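Local coordinates for CADD-like protein of unknown function (Nostoc punctiforme, PDB 3B5O) that is of unknown function but resembles CADD, has a haem-oxygenase-like helical fold and is possibly an oxidoreductase, at residues A[212-215]-A[216-220]; A[118-121]-A[122-126]; A[204-207]-A[208-211]. All blocks are in the same frame, centred on the assembly; numbering follows the deposited sequence. Where two conformers were deposited one is given.

In the fold
All three contacts are local, each joining successive turns of one helix in an all-helical chain. Contact 2 comes first in sequence, at the start of helix 118-131; contact 3 opens helix 204-230, and contact 1 carries straight on from it along the same helix. The centres of contacts 1 and 3 lie about 13 Å apart. Contacts 1 and 2, with centres about 12 Å apart, touch where the two helices pack: Val220 meets Lys122, and Ala217 meets Leu123 and Thr126. Contacts 2 and 3 do not touch, their nearest atoms being about 9 Å apart. Residues 204-220 pack against neighbouring helices within a bundle consistent with the haem-oxygenase-like clan.

Contact 1: A[212-215]-A[216-220]; sequences RAMI and DAMQV
Arg212 and Asp216 sit one turn apart on helix 204-230 and meet through the aliphatic part of the arginine. From CB, which lies 3.3 Å from Arg212 O, the aspartate runs back along the helix because its CG is anti to its own carbonyl carbon (chi1 -77°). CG then comes to 3.2 Å from Arg212 O, the carbonyl that already accepts the backbone N-H of Asp216. Of the two carboxylate oxygens, OD2 rests 3.6 Å from Arg212 CG and about as far from CD, while OD1 turns to the hydroxyl of Tyr19. The arginine chain is bent at chi2 and chi3, and Arg212 NH1 stays 4.8 Å from Asp216 OD1, with the guanidinium and carboxylate planes 40° apart. NH1 also bonds to Tyr19 OH, and the tyrosine joins the two opposite charges indirectly. Replacing Asp216 with alanine is likely to leave Tyr19 OH short of one polar partner and to take away the carboxylate that lies near the arginine. This pair occupies one flank of an amphipathic helix in the helical bundle; another flank carries two selenomethionines that face helices 38-68 and 135-163. There Met214 CG lies 4.1 Å from Met218 SE, the two chains crossing at a slant. Met218 CG passes 3.3 Å from Met214 O, which accepts the backbone N-H of Met218 at an N to O distance of 3.0 Å. Ala217, with its short side chain, lets helix 118-131 come close at Thr126.

Contact 2: A[118-121]-A[122-126]; sequences VATS and KLLRT
Ser121 and Arg125 are joined through the backbone and, in one conformer of the serine, also through a water. Arg125 N donates to Ser121 O at 3.0 Å, and the Arg125 side chain gives its NE hydrogen to the water at 2.8 Å, a bond that lies in the guanidinium plane at its edge. In that conformer, which has OG opposite the backbone N (chi1 177°), the same water is hydrogen-bonded to Ser121 OG at 3.0 Å, a partial bridge across one helical turn. One residue further on, Lys122 O holds two donors of Thr126: OG1 at 2.8 Å comes from above one face of the carbonyl plane and the backbone N from the other face. These bonds belong to the opening turns of helix 118-131, a member of the helical bundle that packs against helices 38-68 and 204-230. Lys122 begins from CB, 3.3 Å from Val118 O, and its extended chain bends only at chi4 to bring NZ to a salt bridge with Glu224 of helix 204-230. Inward, Thr120 OG1 is hydrogen-bonded to Gln47 and Trp221. Leu124 CG lies 3.3 Å from Thr120 O, and its CD1 approaches Thr120 CG2 loosely at 4.4 Å. Leu124 continues to Glu54 and Phe58 of helix 38-68, while Leu123 touches both Phe51 and Trp221.

Contact 3: A[204-207]-A[208-211]; sequences FGEF and AAGF
Phe204 O accepts the backbone N-H of Ala208, with the nitrogen 2.9 Å from the oxygen and an N-H...O angle of 166°. The ring of Phe207 sits obliquely to that same Ala208 N-H. One turn on, Phe211 N donates to Phe207 O at 3.0 Å, and Phe211 CB lies 3.6 Å from that oxygen. Both phenylalanines put CG opposite the backbone N (chi1 -177° in Phe207 and -173° in Phe211), which sets each ring beside its own carbonyl carbon. The segment is the first part of helix 204-230, where the side chains of Phe204, Phe207 and Phe211 all touch helix 2-18 of the bundle. Phe207 stands edge-to-face with Phe4 and also touches Leu11, which Phe211 shares; Phe211 reaches on to Ala144 and Ala147 of helix 135-163. The small side chain of Ala209 has CB 3.4 Å from Gly205 O and packs on Tyr137. Glu206 rests on that same tyrosine, and its OE1 makes a long, weak ion pair with Arg133.

Contact 1: A[212-215]-A[216-220]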
loop_
_atom_site.group_PDB
_atom_site.type_symbol
_atom_site.label_atom_id
_atom_site.label_comp_id
_atom_site.label_asym_id
_atom_site.label_seq_id
_atom_site.Cartn_x
_atom_site.Cartn_y
_atom_site.Cartn_z
ATOM N N ARG A 212 -9.296 1.380 -9.916
ATOM C CA ARG A 212 -9.916 0.072 -9.797
ATOM C C ARG A 212 -8.878 -1.037 -9.980
ATOM O O ARG A 212 -8.849 -2.019 -9.234
ATOM C CB ARG A 212 -10.988 -0.074 -10.875
ATOM C CG ARG A 212 -11.621 -1.440 -10.959
ATOM C CD ARG A 212 -12.492 -1.721 -9.774
ATOM N NE ARG A 212 -13.752 -1.004 -9.915
ATOM C CZ ARG A 212 -14.863 -1.288 -9.247
ATOM N NH1 ARG A 212 -14.891 -2.244 -8.321
ATOM N NH2 ARG A 212 -15.952 -0.591 -9.512
ATOM N N ALA A 213 -8.030 -0.894 -11.001
ATOM C CA ALA A 213 -7.060 -1.938 -11.304
ATOM C C ALA A 213 -6.094 -2.116 -10.138
ATOM O O ALA A 213 -5.709 -3.236 -9.792
ATOM C CB ALA A 213 -6.291 -1.630 -12.582
HETATM N N MSE A 214 -5.700 -1.011 -9.529
HETATM C CA MSE A 214 -4.749 -1.073 -8.423
HETATM C C MSE A 214 -5.351 -1.742 -7.199
HETATM O O MSE A 214 -4.733 -2.611 -6.587
HETATM C CB MSE A 214 -4.247 0.326 -8.095
HETATM C CG MSE A 214 -3.210 0.377 -7.016
HETATM SE SE MSE A 214 -1.578 -0.540 -7.503
HETATM C CE MSE A 214 -0.365 0.250 -6.301
ATOM N N ILE A 215 -6.542 -1.317 -6.794
ATOM C CA ILE A 215 -7.171 -1.918 -5.609
ATOM C C ILE A 215 -7.503 -3.384 -5.851
ATOM O O ILE A 215 -7.395 -4.203 -4.948
ATOM C CB ILE A 215 -8.357 -1.086 -5.031
ATOM C CG1 ILE A 215 -9.554 -1.042 -5.994
ATOM C CG2 ILE A 215 -7.860 0.304 -4.611
ATOM C CD1 ILE A 215 -10.779 -0.337 -5.390
ATOM N N ASP A 216 -7.879 -3.740 -7.081
ATOM C CA ASP A 216 -8.129 -5.142 -7.417
ATOM C C ASP A 216 -6.847 -5.954 -7.257
ATOM O O ASP A 216 -6.865 -7.052 -6.700
ATOM C CB ASP A 216 -8.678 -5.293 -8.840
ATOM C CG ASP A 216 -10.141 -4.935 -8.985
ATOM O OD1 ASP A 216 -10.852 -4.870 -7.985
ATOM O OD2 ASP A 216 -10.566 -4.741 -10.152
ATOM N N ALA A 217 -5.729 -5.415 -7.738
ATOM C CA ALA A 217 -4.452 -6.132 -7.668
ATOM C C ALA A 217 -4.023 -6.319 -6.211
ATOM O O ALA A 217 -3.526 -7.399 -5.809
ATOM C CB ALA A 217 -3.373 -5.393 -8.462
HETATM N N MSE A 218 -4.193 -5.284 -5.423
HETATM C CA MSE A 218 -3.810 -5.358 -4.011
HETATM C C MSE A 218 -4.686 -6.360 -3.275
HETATM O O MSE A 218 -4.199 -7.133 -2.435
HETATM C CB MSE A 218 -3.934 -3.996 -3.368
HETATM C CG MSE A 218 -2.913 -2.982 -3.876
HETATM SE SE MSE A 218 -3.185 -1.212 -3.211
HETATM C CE MSE A 218 -2.630 -1.496 -1.407
ATOM N N GLN A 219 -5.981 -6.362 -3.567
ATOM C CA GLN A 219 -6.863 -7.336 -2.931
ATOM C C GLN A 219 -6.506 -8.779 -3.262
ATOM O O GLN A 219 -6.466 -9.643 -2.380
ATOM C CB GLN A 219 -8.331 -7.025 -3.219
ATOM C CG GLN A 219 -9.252 -8.157 -2.760
ATOM C CD GLN A 219 -10.618 -7.707 -2.383
ATOM O OE1 GLN A 219 -10.778 -6.877 -1.505
ATOM N NE2 GLN A 219 -11.628 -8.286 -3.026
ATOM N N VAL A 220 -6.271 -9.040 -4.543
ATOM C CA VAL A 220 -5.838 -10.353 -4.986
ATOM C C VAL A 220 -4.582 -10.800 -4.234
ATOM O O VAL A 220 -4.494 -11.928 -3.789
ATOM C CB VAL A 220 -5.663 -10.389 -6.535
ATOM C CG1 VAL A 220 -4.785 -11.560 -6.956
ATOM C CG2 VAL A 220 -7.049 -10.442 -7.212
#

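Contact 2: A[118-121]-A[122-126]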
loop_
_atom_site.group_PDB
_atom_site.type_symbol
_atom_site.label_atom_id
_atom_site.label_comp_id
_atom_site.label_asym_id
_atom_site.label_seq_id
_atom_site.Cartn_x
_atom_site.Cartn_y
_atom_site.Cartn_z
ATOM N N VAL A 118 5.739 -16.079 -4.779
ATOM C CA VAL A 118 4.977 -16.129 -6.020
ATOM C C VAL A 118 3.935 -15.005 -6.038
ATOM O O VAL A 118 3.808 -14.290 -7.034
ATOM C CB VAL A 118 4.300 -17.503 -6.222
ATOM C CG1 VAL A 118 3.361 -17.510 -7.398
ATOM C CG2 VAL A 118 5.361 -18.627 -6.413
ATOM N N ALA A 119 3.151 -14.900 -4.963
ATOM C CA ALA A 119 2.082 -13.884 -4.918
ATOM C C ALA A 119 2.626 -12.455 -4.980
ATOM O O ALA A 119 2.085 -11.605 -5.685
ATOM C CB ALA A 119 1.229 -14.043 -3.662
ATOM N N THR A 120 3.674 -12.171 -4.223
ATOM C CA THR A 120 4.229 -10.825 -4.204
ATOM C C THR A 120 4.890 -10.467 -5.526
ATOM O O THR A 120 4.739 -9.340 -6.023
ATOM C CB THR A 120 5.144 -10.644 -3.026
ATOM O OG1 THR A 120 4.411 -11.013 -1.841
ATOM C CG2 THR A 120 5.650 -9.193 -2.910
ATOM N N SER A 121 5.573 -11.426 -6.133
ATOM C CA SER A 121 6.159 -11.166 -7.439
ATOM C C SER A 121 5.056 -10.886 -8.476
ATOM O O SER A 121 5.192 -10.001 -9.327
ATOM C CB SER A 121 7.053 -12.329 -7.867
ATOM O OG SER A 121 7.553 -12.099 -9.168
ATOM N N LYS A 122 3.969 -11.649 -8.414
ATOM C CA LYS A 122 2.843 -11.429 -9.304
ATOM C C LYS A 122 2.233 -10.049 -9.093
ATOM O O LYS A 122 1.921 -9.351 -10.060
ATOM C CB LYS A 122 1.818 -12.558 -9.081
ATOM C CG LYS A 122 0.513 -12.453 -9.831
ATOM C CD LYS A 122 -0.351 -13.759 -9.552
ATOM C CE LYS A 122 -1.764 -13.729 -10.009
ATOM N NZ LYS A 122 -2.558 -12.790 -9.231
ATOM N N LEU A 123 2.102 -9.640 -7.834
ATOM C CA LEU A 123 1.628 -8.282 -7.538
ATOM C C LEU A 123 2.534 -7.245 -8.198
ATOM O O LEU A 123 2.065 -6.343 -8.876
ATOM C CB LEU A 123 1.643 -8.034 -6.032
ATOM C CG LEU A 123 1.387 -6.576 -5.602
ATOM C CD1 LEU A 123 -0.060 -6.149 -5.860
ATOM C CD2 LEU A 123 1.815 -6.367 -4.137
ATOM N N LEU A 124 3.840 -7.386 -8.013
ATOM C CA LEU A 124 4.750 -6.370 -8.525
ATOM C C LEU A 124 4.729 -6.306 -10.048
ATOM O O LEU A 124 4.783 -5.222 -10.626
ATOM C CB LEU A 124 6.158 -6.610 -8.000
ATOM C CG LEU A 124 6.325 -6.471 -6.481
ATOM C CD1 LEU A 124 7.737 -6.898 -6.077
ATOM C CD2 LEU A 124 6.004 -5.059 -5.995
ATOM N N ARG A 125 4.608 -7.455 -10.711
ATOM C CA ARG A 125 4.485 -7.420 -12.169
ATOM C C ARG A 125 3.183 -6.778 -12.611
ATOM O O ARG A 125 3.130 -6.014 -13.590
ATOM C CB ARG A 125 4.616 -8.802 -12.737
ATOM C CG ARG A 125 5.985 -9.281 -12.514
ATOM C CD ARG A 125 6.542 -9.924 -13.719
ATOM N NE ARG A 125 7.787 -10.538 -13.390
ATOM C CZ ARG A 125 8.979 -10.056 -13.687
ATOM N NH1 ARG A 125 9.125 -8.872 -14.296
ATOM N NH2 ARG A 125 10.036 -10.763 -13.317
ATOM N N THR A 126 2.109 -7.102 -11.897
ATOM C CA THR A 126 0.820 -6.523 -12.226
ATOM C C THR A 126 0.856 -5.004 -12.043
ATOM O O THR A 126 0.365 -4.255 -12.901
ATOM C CB THR A 126 -0.272 -7.118 -11.324
ATOM O OG1 THR A 126 -0.351 -8.542 -11.522
ATOM C CG2 THR A 126 -1.641 -6.483 -11.614
HETATM O O HOH W 1 6.479 -12.579 -11.964
#

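Contact 3: A[204-207]-A[208-211]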
loop_
_atom_site.group_PDB
_atom_site.type_symbol
_atom_site.label_atom_id
_atom_site.label_comp_id
_atom_site.label_asym_id
_atom_site.label_seq_id
_atom_site.Cartn_x
_atom_site.Cartn_y
_atom_site.Cartn_z
ATOM N N PHE A 204 -11.655 11.179 -16.838
ATOM C CA PHE A 204 -12.093 10.664 -15.530
ATOM C C PHE A 204 -12.230 9.138 -15.542
ATOM O O PHE A 204 -11.910 8.461 -14.565
ATOM C CB PHE A 204 -13.424 11.294 -15.098
ATOM C CG PHE A 204 -13.316 12.698 -14.549
ATOM C CD1 PHE A 204 -12.203 13.490 -14.713
ATOM C CD2 PHE A 204 -14.408 13.255 -13.908
ATOM C CE1 PHE A 204 -12.162 14.782 -14.209
ATOM C CE2 PHE A 204 -14.365 14.556 -13.415
ATOM C CZ PHE A 204 -13.248 15.310 -13.571
ATOM N N GLY A 205 -12.710 8.585 -16.647
ATOM C CA GLY A 205 -12.895 7.152 -16.760
ATOM C C GLY A 205 -11.580 6.391 -16.665
ATOM O O GLY A 205 -11.532 5.300 -16.099
ATOM N N GLU A 206 -10.533 6.964 -17.244
ATOM C CA GLU A 206 -9.204 6.327 -17.212
ATOM C C GLU A 206 -8.618 6.402 -15.803
ATOM O O GLU A 206 -8.036 5.437 -15.310
ATOM C CB GLU A 206 -8.249 6.965 -18.233
ATOM C CG GLU A 206 -8.490 6.458 -19.647
ATOM C CD GLU A 206 -8.142 4.980 -19.771
ATOM O OE1 GLU A 206 -6.937 4.660 -19.801
ATOM O OE2 GLU A 206 -9.066 4.130 -19.787
ATOM N N PHE A 207 -8.823 7.525 -15.135
ATOM C CA PHE A 207 -8.398 7.678 -13.735
ATOM C C PHE A 207 -9.105 6.622 -12.866
ATOM O O PHE A 207 -8.479 5.923 -12.061
ATOM C CB PHE A 207 -8.698 9.093 -13.260
ATOM C CG PHE A 207 -8.245 9.392 -11.863
ATOM C CD1 PHE A 207 -9.066 9.105 -10.774
ATOM C CD2 PHE A 207 -7.011 9.970 -11.623
ATOM C CE1 PHE A 207 -8.672 9.388 -9.490
ATOM C CE2 PHE A 207 -6.618 10.263 -10.339
ATOM C CZ PHE A 207 -7.457 9.988 -9.270
ATOM N N ALA A 208 -10.420 6.485 -13.042
ATOM C CA ALA A 208 -11.183 5.474 -12.299
ATOM C C ALA A 208 -10.702 4.060 -12.614
ATOM O O ALA A 208 -10.604 3.224 -11.721
ATOM C CB ALA A 208 -12.702 5.611 -12.596
ATOM N N ALA A 209 -10.436 3.782 -13.884
ATOM C CA ALA A 209 -9.955 2.473 -14.291
ATOM C C ALA A 209 -8.606 2.127 -13.635
ATOM O O ALA A 209 -8.395 0.993 -13.194
ATOM C CB ALA A 209 -9.850 2.375 -15.809
ATOM N N GLY A 210 -7.723 3.105 -13.539
ATOM C CA GLY A 210 -6.424 2.868 -12.915
ATOM C C GLY A 210 -6.593 2.587 -11.436
ATOM O O GLY A 210 -5.928 1.720 -10.861
ATOM N N PHE A 211 -7.462 3.356 -10.794
ATOM C CA PHE A 211 -7.745 3.162 -9.373
ATOM C C PHE A 211 -8.284 1.757 -9.130
ATOM O O PHE A 211 -7.836 1.044 -8.225
ATOM C CB PHE A 211 -8.760 4.226 -8.927
ATOM C CG PHE A 211 -9.033 4.256 -7.459
ATOM C CD1 PHE A 211 -9.967 3.398 -6.875
ATOM C CD2 PHE A 211 -8.415 5.195 -6.659
ATOM C CE1 PHE A 211 -10.207 3.458 -5.498
ATOM C CE2 PHE A 211 -8.685 5.259 -5.302
ATOM C CZ PHE A 211 -9.589 4.396 -4.738
#